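Local structure of hypothetical protein (Ruminococcus gnavus, 4ESN) at residues D37-I42 with R47-N52; A55-A60 with Q65-Q70; K71-S74 with S79-C82. The protein is of unknown function but binds a zinc ion through cysteines of its NusG domain II, an all-beta domain that carries one short helix. One frame throughout, in Å; residues are numbered along the deposited sequence.

Interaction 1: D37-I42 with R47-N52; sequences DQTIEI and RLRIQN
Strands 38-42 and 46-51 run antiparallel as the two arms of a beta hairpin, their axes 4.6 Å apart at closest approach. Gln38 pairs with Ile50 and Ile40 with Leu48 as hydrogen-bonded pairs, each closed by two backbone bonds, while Thr39-Arg49 and Glu41-Arg47 are the non-hydrogen-bonded pairs between and beyond them. One face of this hairpin, at the edge of a three-stranded sheet, is largely apolar, with Gln38 at its end: Ile40 CD1 lies 3.6 Å from Ile50 CD1 and also touches Leu48 CD2, with Tyr32 of strand 27-33 packed against the two isoleucines. Ile42 sends CD1 across to Leu48 CB.

The other face is polar. In one of its two conformers, Thr39 lays its methyl alongside the Arg47 chain, CG2 to CD 3.6 Å; the Arg47 guanidinium goes on to a salt bridge with Glu58. Arg49, bent at chi2 (55°), lays its guanidinium over Asp37 CA and Gln38 N; its salt bridge to Asp37 is long, NH2 to OD2 3.9 Å. In that same conformer Thr39 OG1 meets the guanidinium edge, accepting from NH1 of Arg49 at 3.3 Å. On the side of NE, Gln51 OE1 is gripped by two nitrogens of Arg49, NE at 3.0 Å and NH2 at 2.8 Å.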
ATOM      1  N   ASP A  37     -13.850   5.729 -15.940  1.00 43.42           N
ATOM      2  CA  ASP A  37     -14.499   4.613 -15.266  1.00 43.92           C
ATOM      3  C   ASP A  37     -14.102   3.312 -15.954  1.00 48.80           C
ATOM      4  O   ASP A  37     -14.202   3.194 -17.177  1.00 49.10           O
ATOM      5  CB  ASP A  37     -16.030   4.770 -15.257  1.00 46.99           C
ATOM      6  CG  ASP A  37     -16.539   5.901 -14.385  1.00 57.02           C
ATOM      7  OD1 ASP A  37     -15.699   6.550 -13.689  1.00 55.51           O
ATOM      8  OD2 ASP A  37     -17.777   6.136 -14.382  1.00 57.76           O
ATOM      9  N   GLN A  38     -13.534   2.393 -15.184  1.00 43.77           N
ATOM     10  CA  GLN A  38     -13.046   1.131 -15.723  1.00 43.30           C
ATOM     11  C   GLN A  38     -12.930   0.106 -14.621  1.00 47.23           C
ATOM     12  O   GLN A  38     -12.918   0.457 -13.447  1.00 47.09           O
ATOM     13  CB  GLN A  38     -11.708   1.315 -16.483  1.00 44.83           C
ATOM     14  CG  GLN A  38     -10.572   1.913 -15.664  1.00 59.67           C
ATOM     15  CD  GLN A  38      -9.481   2.507 -16.522  1.00 62.08           C
ATOM     16  OE1 GLN A  38      -8.805   1.804 -17.279  1.00 49.33           O
ATOM     17  NE2 GLN A  38      -9.250   3.818 -16.360  1.00 44.32           N
ATOM     18  N   THR A  39     -12.894  -1.163 -15.014  1.00 45.74           N
ATOM     19  CA  THR A  39     -12.792  -2.324 -14.147  0.50 44.68           C
ATOM     20  C   THR A  39     -11.502  -3.053 -14.545  1.00 48.69           C
ATOM     21  O   THR A  39     -11.321  -3.350 -15.736  1.00 49.90           O
ATOM     22  CB  THR A  39     -14.089  -3.127 -14.319  0.50 54.13           C
ATOM     23  OG1 THR A  39     -15.158  -2.418 -13.666  0.50 47.20           O
ATOM     24  CG2 THR A  39     -13.986  -4.555 -13.812  0.50 52.66           C
ATOM     25  N   ILE A  40     -10.614  -3.310 -13.589  1.00 43.04           N
ATOM     26  CA  ILE A  40      -9.355  -4.001 -13.831  1.00 42.68           C
ATOM     27  C   ILE A  40      -9.397  -5.328 -13.085  1.00 46.35           C
ATOM     28  O   ILE A  40      -9.414  -5.374 -11.846  1.00 44.02           O
ATOM     29  CB  ILE A  40      -8.073  -3.157 -13.495  1.00 45.05           C
ATOM     30  CG1 ILE A  40      -8.104  -1.724 -14.135  1.00 46.24           C
ATOM     31  CG2 ILE A  40      -6.798  -3.877 -13.926  1.00 44.91           C
ATOM     32  CD1 ILE A  40      -8.782  -0.664 -13.424  1.00 51.66           C
ATOM     33  N   GLU A  41      -9.399  -6.409 -13.851  1.00 45.86           N
ATOM     34  CA  GLU A  41      -9.393  -7.757 -13.291  1.00 47.68           C
ATOM     35  C   GLU A  41      -7.938  -8.148 -13.211  1.00 53.79           C
ATOM     36  O   GLU A  41      -7.287  -8.312 -14.247  1.00 53.36           O
ATOM     37  CB  GLU A  41     -10.252  -8.713 -14.139  1.00 50.70           C
ATOM     38  CG  GLU A  41     -11.689  -8.210 -14.205  1.00 61.57           C
ATOM     39  CD  GLU A  41     -12.741  -9.028 -14.938  1.00 87.37           C
ATOM     40  OE1 GLU A  41     -12.528 -10.246 -15.150  1.00 89.09           O
ATOM     41  OE2 GLU A  41     -13.804  -8.449 -15.268  1.00 74.83           O
ATOM     42  N   ILE A  42      -7.411  -8.182 -11.974  1.00 50.69           N
ATOM     43  CA  ILE A  42      -6.002  -8.399 -11.689  1.00 52.38           C
ATOM     44  C   ILE A  42      -5.805  -9.871 -11.447  1.00 61.75           C
ATOM     45  O   ILE A  42      -5.988 -10.344 -10.336  1.00 63.05           O
ATOM     46  CB  ILE A  42      -5.539  -7.481 -10.509  1.00 52.91           C
ATOM     47  CG1 ILE A  42      -5.894  -6.009 -10.762  1.00 50.53           C
ATOM     48  CG2 ILE A  42      -4.058  -7.598 -10.262  1.00 54.41           C
ATOM     49  CD1 ILE A  42      -5.982  -5.085  -9.477  1.00 47.46           C
ATOM     50  N   ARG A  47     -10.196  -7.596  -8.168  1.00 38.98           N
ATOM     51  CA  ARG A  47     -10.836  -6.759  -9.164  1.00 37.70           C
ATOM     52  C   ARG A  47     -10.916  -5.353  -8.626  1.00 40.43           C
ATOM     53  O   ARG A  47     -11.499  -5.115  -7.559  1.00 39.52           O
ATOM     54  CB  ARG A  47     -12.194  -7.315  -9.587  1.00 35.97           C
ATOM     55  CG  ARG A  47     -12.872  -6.476 -10.678  1.00 38.49           C
ATOM     56  CD  ARG A  47     -14.063  -7.180 -11.308  1.00 45.79           C
ATOM     57  NE  ARG A  47     -15.144  -7.408 -10.350  1.00 44.44           N
ATOM     58  CZ  ARG A  47     -15.456  -8.588  -9.828  1.00 55.03           C
ATOM     59  NH1 ARG A  47     -14.772  -9.679 -10.178  1.00 45.23           N
ATOM     60  NH2 ARG A  47     -16.465  -8.694  -8.974  1.00 44.29           N
ATOM     61  N   LEU A  48     -10.294  -4.423  -9.364  1.00 38.43           N
ATOM     62  CA  LEU A  48     -10.255  -2.999  -9.028  1.00 38.37           C
ATOM     63  C   LEU A  48     -11.291  -2.253  -9.807  1.00 44.55           C
ATOM     64  O   LEU A  48     -11.434  -2.469 -11.003  1.00 46.77           O
ATOM     65  CB  LEU A  48      -8.860  -2.438  -9.348  1.00 38.93           C
ATOM     66  CG  LEU A  48      -8.603  -0.977  -8.962  1.00 43.76           C
ATOM     67  CD1 LEU A  48      -8.442  -0.839  -7.446  1.00 42.68           C
ATOM     68  CD2 LEU A  48      -7.382  -0.445  -9.693  1.00 47.71           C
ATOM     69  N   ARG A  49     -12.011  -1.349  -9.143  1.00 40.30           N
ATOM     70  CA  ARG A  49     -12.992  -0.521  -9.835  1.00 38.99           C
ATOM     71  C   ARG A  49     -12.538   0.957  -9.794  1.00 42.41           C
ATOM     72  O   ARG A  49     -12.232   1.501  -8.720  1.00 40.72           O
ATOM     73  CB  ARG A  49     -14.382  -0.703  -9.209  1.00 38.40           C
ATOM     74  CG  ARG A  49     -15.528   0.194  -9.793  1.00 48.73           C
ATOM     75  CD  ARG A  49     -15.742   0.091 -11.306  1.00 63.40           C
ATOM     76  NE  ARG A  49     -16.631   1.156 -11.802  1.00 71.17           N
ATOM     77  CZ  ARG A  49     -16.952   1.364 -13.077  1.00 76.87           C
ATOM     78  NH1 ARG A  49     -16.496   0.559 -14.025  1.00 68.42           N
ATOM     79  NH2 ARG A  49     -17.759   2.360 -13.407  1.00 78.93           N
ATOM     80  N   ILE A  50     -12.440   1.580 -10.970  1.00 39.97           N
ATOM     81  CA  ILE A  50     -12.170   2.999 -11.056  1.00 39.87           C
ATOM     82  C   ILE A  50     -13.514   3.625 -11.392  1.00 44.97           C
ATOM     83  O   ILE A  50     -14.120   3.297 -12.410  1.00 45.69           O
ATOM     84  CB  ILE A  50     -11.023   3.397 -12.012  1.00 42.99           C
ATOM     85  CG1 ILE A  50      -9.680   2.837 -11.481  1.00 42.36           C
ATOM     86  CG2 ILE A  50     -10.970   4.950 -12.151  1.00 40.58           C
ATOM     87  CD1 ILE A  50      -8.617   2.810 -12.453  1.00 46.59           C
ATOM     88  N   GLN A  51     -14.009   4.473 -10.500  1.00 41.80           N
ATOM     89  CA  GLN A  51     -15.315   5.093 -10.641  1.00 42.93           C
ATOM     90  C   GLN A  51     -15.309   6.431  -9.967  1.00 45.74           C
ATOM     91  O   GLN A  51     -14.849   6.535  -8.824  1.00 43.50           O
ATOM     92  CB  GLN A  51     -16.364   4.172 -10.003  1.00 45.04           C
ATOM     93  CG  GLN A  51     -17.812   4.613 -10.152  1.00 64.75           C
ATOM     94  CD  GLN A  51     -18.715   3.422  -9.986  1.00 99.91           C
ATOM     95  OE1 GLN A  51     -19.031   2.737 -10.953  1.00103.66           O
ATOM     96  NE2 GLN A  51     -19.096   3.101  -8.751  1.00 92.62           N
ATOM     97  N   ASN A  52     -15.839   7.456 -10.659  1.00 43.75           N
ATOM     98  CA  ASN A  52     -15.943   8.830 -10.161  1.00 44.10           C
ATOM     99  C   ASN A  52     -14.586   9.382  -9.646  1.00 45.70           C
ATOM    100  O   ASN A  52     -14.546  10.018  -8.593  1.00 43.83           O
ATOM    101  CB  ASN A  52     -17.017   8.919  -9.077  1.00 44.80           C
ATOM    102  CG  ASN A  52     -18.394   8.517  -9.544  1.00 61.78           C
ATOM    103  OD1 ASN A  52     -18.752   8.619 -10.725  1.00 51.14           O
ATOM    104  ND2 ASN A  52     -19.212   8.090  -8.604  1.00 58.05           N
TER

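Interaction 2: A55-A60 with Q65-Q70; sequences AKMEWA and QLCVHQ. With ZN (zinc ion), chain C.
Gln65 NE2 donates to Ala60 O at 2.8 Å, the carbonyl oxygen lying in the Gln65 amide plane while the nitrogen stands above the plane of that carbonyl. The same NE2 bonds Cys62 O, and Gln65 OE1 accepts a hydrogen bond from water 3, which accepts from Ala60 N; both ends of the amide therefore tie the loop to the end of strand 54-60. Away from this end, in one of its two conformers, Lys56 NZ reaches Gln70 O at 2.9 Å, again from above the carbonyl plane. Water 1 bridges Met57 N to Cys67 O and Gln70 O, and water 2 joins Met57 O to Val68 O, so this edge of the strand is bound to the short helix 66-69 largely through water.

Inside the polar ties, Val68 turns CG2 onto the strand, 3.7 Å from Ala60 N and 3.9 Å from Ala60 CB. The chain of Met57, a selenomethionine, crosses Val68 at about a right angle, with CG 3.8 Å from Cys67 SG. Ala60 CB lies 3.6 Å from Cys67 SG. With chi1 at 55°, Cys67 SG sits between its backbone N and carbonyl carbon and binds zinc at 2.3 Å. Cys62, Cys82 and water 4 complete the site; water 4 also accepts from Cys67 N. The sulfur thus packs against apolar groups as well as the metal, and the zinc probably stabilises it as a thiolate.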
ATOM      1  N   ALA A  55     -10.260   4.921  -7.030  1.00 39.91           N
ATOM      2  CA  ALA A  55      -9.954   3.512  -7.171  1.00 39.73           C
ATOM      3  C   ALA A  55     -10.361   2.778  -5.894  1.00 43.42           C
ATOM      4  O   ALA A  55     -10.086   3.250  -4.789  1.00 44.00           O
ATOM      5  CB  ALA A  55      -8.466   3.302  -7.471  1.00 40.04           C
ATOM      6  N   LYS A  56     -11.032   1.642  -6.046  1.00 38.76           N
ATOM      7  CA  LYS A  56     -11.509   0.825  -4.925  0.50 38.43           C
ATOM      8  C   LYS A  56     -11.384  -0.651  -5.281  1.00 40.73           C
ATOM      9  O   LYS A  56     -11.673  -1.018  -6.418  1.00 41.73           O
ATOM     10  CB  LYS A  56     -12.992   1.185  -4.635  0.50 41.97           C
ATOM     11  CG  LYS A  56     -13.667   0.448  -3.475  0.50 51.68           C
ATOM     12  CD  LYS A  56     -13.545   1.193  -2.156  0.50 62.37           C
ATOM     13  CE  LYS A  56     -14.372   0.550  -1.068  0.50 76.08           C
ATOM     14  NZ  LYS A  56     -14.289   1.299   0.215  0.50 86.61           N
HETATM   15  N   MSE A  57     -10.992  -1.488  -4.333  1.00 37.29           N
HETATM   16  CA  MSE A  57     -10.944  -2.937  -4.559  1.00 37.13           C
HETATM   17  C   MSE A  57     -12.379  -3.419  -4.431  1.00 42.95           C
HETATM   18  O   MSE A  57     -12.941  -3.368  -3.335  1.00 44.35           O
HETATM   19  CB  MSE A  57     -10.012  -3.666  -3.574  1.00 38.61           C
HETATM   20  CG  MSE A  57      -9.694  -5.094  -4.056  1.00 43.99           C
HETATM   21 SE   MSE A  57      -8.506  -5.070  -5.626  0.75 48.10          SE
HETATM   22  CE  MSE A  57      -6.805  -4.623  -4.676  1.00 44.06           C
ATOM     23  N   GLU A  58     -13.005  -3.771  -5.557  1.00 38.72           N
ATOM     24  CA  GLU A  58     -14.401  -4.210  -5.579  1.00 40.24           C
ATOM     25  C   GLU A  58     -14.578  -5.671  -5.089  1.00 45.28           C
ATOM     26  O   GLU A  58     -15.611  -6.010  -4.499  1.00 47.72           O
ATOM     27  CB  GLU A  58     -14.924  -4.079  -7.016  1.00 41.21           C
ATOM     28  CG  GLU A  58     -16.381  -4.468  -7.175  1.00 54.86           C
ATOM     29  CD  GLU A  58     -16.845  -4.426  -8.613  1.00 67.12           C
ATOM     30  OE1 GLU A  58     -17.034  -3.308  -9.137  1.00 59.85           O
ATOM     31  OE2 GLU A  58     -16.928  -5.506  -9.241  1.00 65.53           O
ATOM     32  N   TRP A  59     -13.627  -6.546  -5.430  1.00 39.14           N
ATOM     33  CA  TRP A  59     -13.701  -7.974  -5.130  1.00 38.51           C
ATOM     34  C   TRP A  59     -12.307  -8.533  -5.018  1.00 43.71           C
ATOM     35  O   TRP A  59     -11.389  -8.040  -5.671  1.00 43.11           O
ATOM     36  CB  TRP A  59     -14.488  -8.712  -6.252  1.00 37.39           C
ATOM     37  CG  TRP A  59     -14.529 -10.211  -6.115  1.00 39.90           C
ATOM     38  CD1 TRP A  59     -15.405 -10.942  -5.361  1.00 44.40           C
ATOM     39  CD2 TRP A  59     -13.574 -11.144  -6.638  1.00 40.28           C
ATOM     40  NE1 TRP A  59     -15.092 -12.273  -5.435  1.00 45.83           N
ATOM     41  CE2 TRP A  59     -13.940 -12.424  -6.168  1.00 46.58           C
ATOM     42  CE3 TRP A  59     -12.411 -11.018  -7.429  1.00 41.09           C
ATOM     43  CZ2 TRP A  59     -13.235 -13.589  -6.528  1.00 47.13           C
ATOM     44  CZ3 TRP A  59     -11.707 -12.167  -7.775  1.00 43.55           C
ATOM     45  CH2 TRP A  59     -12.126 -13.433  -7.338  1.00 46.48           C
ATOM     46  N   ALA A  60     -12.157  -9.582  -4.203  1.00 43.67           N
ATOM     47  CA  ALA A  60     -10.926 -10.338  -4.027  1.00 42.69           C
ATOM     48  C   ALA A  60     -11.259 -11.717  -3.506  1.00 49.89           C
ATOM     49  O   ALA A  60     -12.245 -11.869  -2.769  1.00 51.33           O
ATOM     50  CB  ALA A  60      -9.979  -9.618  -3.087  1.00 41.88           C
ATOM     51  N   GLN A  65     -10.108 -10.426   3.273  1.00 54.74           N
ATOM     52  CA  GLN A  65     -10.960  -9.435   2.589  1.00 51.66           C
ATOM     53  C   GLN A  65     -10.610  -7.993   3.001  1.00 55.12           C
ATOM     54  O   GLN A  65     -11.434  -7.090   2.820  1.00 56.89           O
ATOM     55  CB  GLN A  65     -12.461  -9.719   2.871  1.00 53.12           C
ATOM     56  CG  GLN A  65     -12.980 -11.019   2.255  1.00 55.83           C
ATOM     57  CD  GLN A  65     -13.116 -10.891   0.760  1.00 63.62           C
ATOM     58  OE1 GLN A  65     -13.959 -10.147   0.254  1.00 57.38           O
ATOM     59  NE2 GLN A  65     -12.250 -11.576   0.023  1.00 50.61           N
ATOM     60  N   LEU A  66      -9.408  -7.774   3.546  1.00 49.21           N
ATOM     61  CA  LEU A  66      -8.972  -6.467   4.042  1.00 48.43           C
ATOM     62  C   LEU A  66      -8.890  -5.418   2.928  1.00 49.63           C
ATOM     63  O   LEU A  66      -9.301  -4.280   3.160  1.00 48.84           O
ATOM     64  CB  LEU A  66      -7.625  -6.561   4.799  1.00 49.39           C
ATOM     65  CG  LEU A  66      -7.683  -7.162   6.220  1.00 57.30           C
ATOM     66  CD1 LEU A  66      -6.275  -7.342   6.802  1.00 57.65           C
ATOM     67  CD2 LEU A  66      -8.515  -6.275   7.183  1.00 60.90           C
ATOM     68  N   CYS A  67      -8.387  -5.801   1.723  1.00 45.49           N
ATOM     69  CA  CYS A  67      -8.246  -4.893   0.567  1.00 43.03           C
ATOM     70  C   CYS A  67      -9.609  -4.348   0.141  1.00 47.42           C
ATOM     71  O   CYS A  67      -9.724  -3.162  -0.159  1.00 47.74           O
ATOM     72  CB  CYS A  67      -7.556  -5.606  -0.591  1.00 42.14           C
ATOM     73  SG  CYS A  67      -8.368  -7.147  -1.108  1.00 45.50           S
ATOM     74  N   VAL A  68     -10.645  -5.219   0.146  1.00 45.15           N
ATOM     75  CA  VAL A  68     -12.019  -4.888  -0.236  1.00 45.85           C
ATOM     76  C   VAL A  68     -12.634  -3.897   0.787  1.00 50.29           C
ATOM     77  O   VAL A  68     -13.464  -3.071   0.402  1.00 48.23           O
ATOM     78  CB  VAL A  68     -12.873  -6.182  -0.412  1.00 51.27           C
ATOM     79  CG1 VAL A  68     -14.366  -5.880  -0.462  1.00 52.67           C
ATOM     80  CG2 VAL A  68     -12.453  -6.927  -1.673  1.00 49.68           C
ATOM     81  N   HIS A  69     -12.175  -3.915   2.046  1.00 49.48           N
ATOM     82  CA  HIS A  69     -12.706  -3.022   3.065  1.00 53.09           C
ATOM     83  C   HIS A  69     -11.941  -1.688   3.149  1.00 55.58           C
ATOM     84  O   HIS A  69     -12.387  -0.792   3.863  1.00 59.83           O
ATOM     85  CB  HIS A  69     -12.789  -3.738   4.429  1.00 58.60           C
ATOM     86  CG  HIS A  69     -13.886  -4.760   4.419  1.00 65.86           C
ATOM     87  ND1 HIS A  69     -13.693  -6.026   3.869  1.00 68.43           N
ATOM     88  CD2 HIS A  69     -15.192  -4.625   4.743  1.00 71.39           C
ATOM     89  CE1 HIS A  69     -14.869  -6.631   3.927  1.00 70.36           C
ATOM     90  NE2 HIS A  69     -15.806  -5.831   4.443  1.00 72.60           N
ATOM     91  N   GLN A  70     -10.855  -1.517   2.384  1.00 46.77           N
ATOM     92  CA  GLN A  70     -10.113  -0.245   2.359  1.00 45.04           C
ATOM     93  C   GLN A  70     -10.887   0.804   1.623  1.00 50.21           C
ATOM     94  O   GLN A  70     -11.517   0.507   0.604  1.00 47.42           O
ATOM     95  CB  GLN A  70      -8.715  -0.379   1.711  1.00 43.51           C
ATOM     96  CG  GLN A  70      -7.760  -1.350   2.410  1.00 47.51           C
ATOM     97  CD  GLN A  70      -7.826  -1.218   3.906  1.00 71.01           C
ATOM     98  OE1 GLN A  70      -8.372  -2.084   4.615  1.00 70.73           O
ATOM     99  NE2 GLN A  70      -7.385  -0.072   4.409  1.00 63.36           N
TER
HETATM  100 ZN    ZN C 201      -7.147  -8.964  -0.327  1.00 49.75          ZN
HETATM  101  O   HOH W   1     -10.752  -0.969  -1.469  1.00 39.00           O
HETATM  102  O   HOH W   2     -15.321  -2.420  -2.046  1.00 67.80           O
HETATM  103  O   HOH W   3     -14.784  -9.661  -2.308  1.00 44.48           O
HETATM  104  O   HOH W   4      -6.400  -8.312   1.683  1.00 49.53           O

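Interaction 3: K71-S74 with S79-C82. With ZN (zinc ion), chain C.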
ATOM      1  N   LYS A  71     -10.823   2.038   2.127  1.00 49.76           N
ATOM      2  CA  LYS A  71     -11.467   3.213   1.542  1.00 49.97           C
ATOM      3  C   LYS A  71     -10.933   3.469   0.138  1.00 50.46           C
ATOM      4  O   LYS A  71      -9.748   3.204  -0.124  1.00 49.63           O
ATOM      5  CB  LYS A  71     -11.184   4.448   2.421  1.00 55.10           C
ATOM      6  CG  LYS A  71     -12.033   4.503   3.653  1.00 81.41           C
ATOM      7  CD  LYS A  71     -11.623   5.668   4.506  1.00 96.48           C
ATOM      8  CE  LYS A  71     -12.480   5.782   5.740  1.00107.39           C
ATOM      9  NZ  LYS A  71     -13.734   6.546   5.494  1.00118.45           N
ATOM     10  N   ALA A  72     -11.783   4.022  -0.754  1.00 43.99           N
ATOM     11  CA  ALA A  72     -11.400   4.392  -2.112  1.00 41.50           C
ATOM     12  C   ALA A  72     -10.283   5.452  -2.053  1.00 44.08           C
ATOM     13  O   ALA A  72     -10.214   6.229  -1.100  1.00 43.89           O
ATOM     14  CB  ALA A  72     -12.611   4.918  -2.881  1.00 42.25           C
ATOM     15  N   ILE A  73      -9.384   5.431  -3.038  1.00 40.18           N
ATOM     16  CA  ILE A  73      -8.222   6.318  -3.093  1.00 40.72           C
ATOM     17  C   ILE A  73      -8.271   7.167  -4.370  1.00 45.92           C
ATOM     18  O   ILE A  73      -8.697   6.686  -5.418  1.00 44.44           O
ATOM     19  CB  ILE A  73      -6.896   5.498  -2.960  1.00 42.40           C
ATOM     20  CG1 ILE A  73      -6.736   4.438  -4.108  1.00 41.15           C
ATOM     21  CG2 ILE A  73      -6.832   4.840  -1.571  1.00 41.01           C
ATOM     22  CD1 ILE A  73      -5.344   3.717  -4.218  1.00 35.80           C
ATOM     23  N   SER A  74      -7.816   8.425  -4.273  1.00 45.66           N
ATOM     24  CA  SER A  74      -7.803   9.377  -5.385  1.00 45.32           C
ATOM     25  C   SER A  74      -6.636  10.363  -5.285  1.00 51.14           C
ATOM     26  O   SER A  74      -6.416  11.130  -6.218  1.00 51.70           O
ATOM     27  CB  SER A  74      -9.129  10.146  -5.439  1.00 49.80           C
ATOM     28  OG  SER A  74      -9.518  10.661  -4.172  1.00 53.01           O
ATOM     29  N   SER A  79      -2.722   4.378  -1.074  1.00 47.05           N
ATOM     30  CA  SER A  79      -2.642   3.003  -1.557  1.00 44.24           C
ATOM     31  C   SER A  79      -3.723   2.071  -0.995  1.00 47.72           C
ATOM     32  O   SER A  79      -4.382   2.366   0.006  1.00 48.09           O
ATOM     33  CB  SER A  79      -1.254   2.412  -1.265  1.00 47.04           C
ATOM     34  OG  SER A  79      -0.959   2.415   0.121  1.00 51.46           O
ATOM     35  N   ILE A  80      -3.924   0.950  -1.715  1.00 42.62           N
ATOM     36  CA  ILE A  80      -4.766  -0.198  -1.395  1.00 40.58           C
ATOM     37  C   ILE A  80      -3.873  -1.413  -1.648  1.00 45.28           C
ATOM     38  O   ILE A  80      -3.265  -1.514  -2.722  1.00 44.04           O
ATOM     39  CB  ILE A  80      -6.097  -0.267  -2.206  1.00 41.15           C
ATOM     40  CG1 ILE A  80      -7.020   0.919  -1.870  1.00 41.00           C
ATOM     41  CG2 ILE A  80      -6.827  -1.646  -1.975  1.00 39.18           C
ATOM     42  CD1 ILE A  80      -8.185   1.089  -2.890  1.00 46.43           C
ATOM     43  N   ILE A  81      -3.745  -2.297  -0.672  1.00 43.75           N
ATOM     44  CA  ILE A  81      -2.899  -3.464  -0.874  1.00 45.35           C
ATOM     45  C   ILE A  81      -3.694  -4.705  -0.533  1.00 48.88           C
ATOM     46  O   ILE A  81      -4.563  -4.657   0.340  1.00 48.47           O
ATOM     47  CB  ILE A  81      -1.536  -3.416  -0.089  1.00 50.89           C
ATOM     48  CG1 ILE A  81      -1.720  -3.593   1.415  1.00 52.88           C
ATOM     49  CG2 ILE A  81      -0.678  -2.152  -0.392  1.00 52.46           C
ATOM     50  CD1 ILE A  81      -0.936  -4.626   1.934  1.00 62.47           C
ATOM     51  N   CYS A  82      -3.414  -5.797  -1.249  1.00 44.83           N
ATOM     52  CA  CYS A  82      -3.912  -7.118  -0.938  1.00 45.42           C
ATOM     53  C   CYS A  82      -2.703  -7.937  -0.684  1.00 50.89           C
ATOM     54  O   CYS A  82      -2.064  -8.397  -1.628  1.00 51.27           O
ATOM     55  CB  CYS A  82      -4.807  -7.729  -2.013  1.00 44.23           C
ATOM     56  SG  CYS A  82      -5.263  -9.457  -1.657  1.00 49.09           S
TER
HETATM   57 ZN    ZN C 201      -7.147  -8.964  -0.327  1.00 49.75          ZN
HETATM   58  O   HOH W   5      -7.333   3.027   1.290  1.00 56.67           O
HETATM   59  O   HOH W   4      -6.400  -8.312   1.683  1.00 49.53           O
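Ile80 lays its CD1 methyl against Ile73, 3.8 Å from CG1, so that the two branched side chains overlap across the loop leading into strand 79-82. Within this chain the strand is an outermost member of the four-stranded antiparallel sheet of the NusG domain II, and the loop 71-74 packs along it without a direct hydrogen bond between the two.

Ile73 reaches the strand with all three of its outer carbons. Its CG1 lies between the backbone N and the carbonyl carbon (chi1 60°), which carries CD1 over the backbone of Ser79, 3.9 Å from Ser79 CA. The CG2 branch rests 3.8 Å from Ser79 O and also meets Ile80 CG1. In the other direction, Ile80 CD1 comes within 3.8 Å of Lys71 O, so a single methyl touches both the start of the loop and the isoleucine two residues on. Ala55 and Val91 also pack against Ile73, placing the pair in the apolar interior where the two sheets of the domain meet.

The polar link is made by water 5, which donates to Lys71 O at 2.8 Å and, over a longer 3.3 Å, to Ser79 O. Ser79 OG is hydrogen-bonded to Ser79 OG of the second subunit, so the strand against which Ile73 packs also lies at the contact with that subunit. Further along it is Cys82, whose first torsion (chi1 174°) sets the sulfur anti to the backbone N; there Cys82 SG binds the zinc ion at 2.4 Å.

In the fold
From the N terminus, the three contacts follow one another in series, none nested in or crossing another, and each is closed by a connection of four residues. Interaction 1 forms the hairpin whose second strand then pairs with 54-60, so Arg49 and Arg47 bond backbone to backbone with Lys56 and Trp59 of interaction 2. Interaction 2 brings the chain back from that strand to helix 66-69, and the loop beyond the helix enters interaction 3, where Ile73 bonds through its backbone to Ala55. Zinc spans interactions 2 and 3, joining the helix packed on strand 54-60 to an end strand of the four-stranded sheet. Interactions 2 and 3 also touch the second subunit.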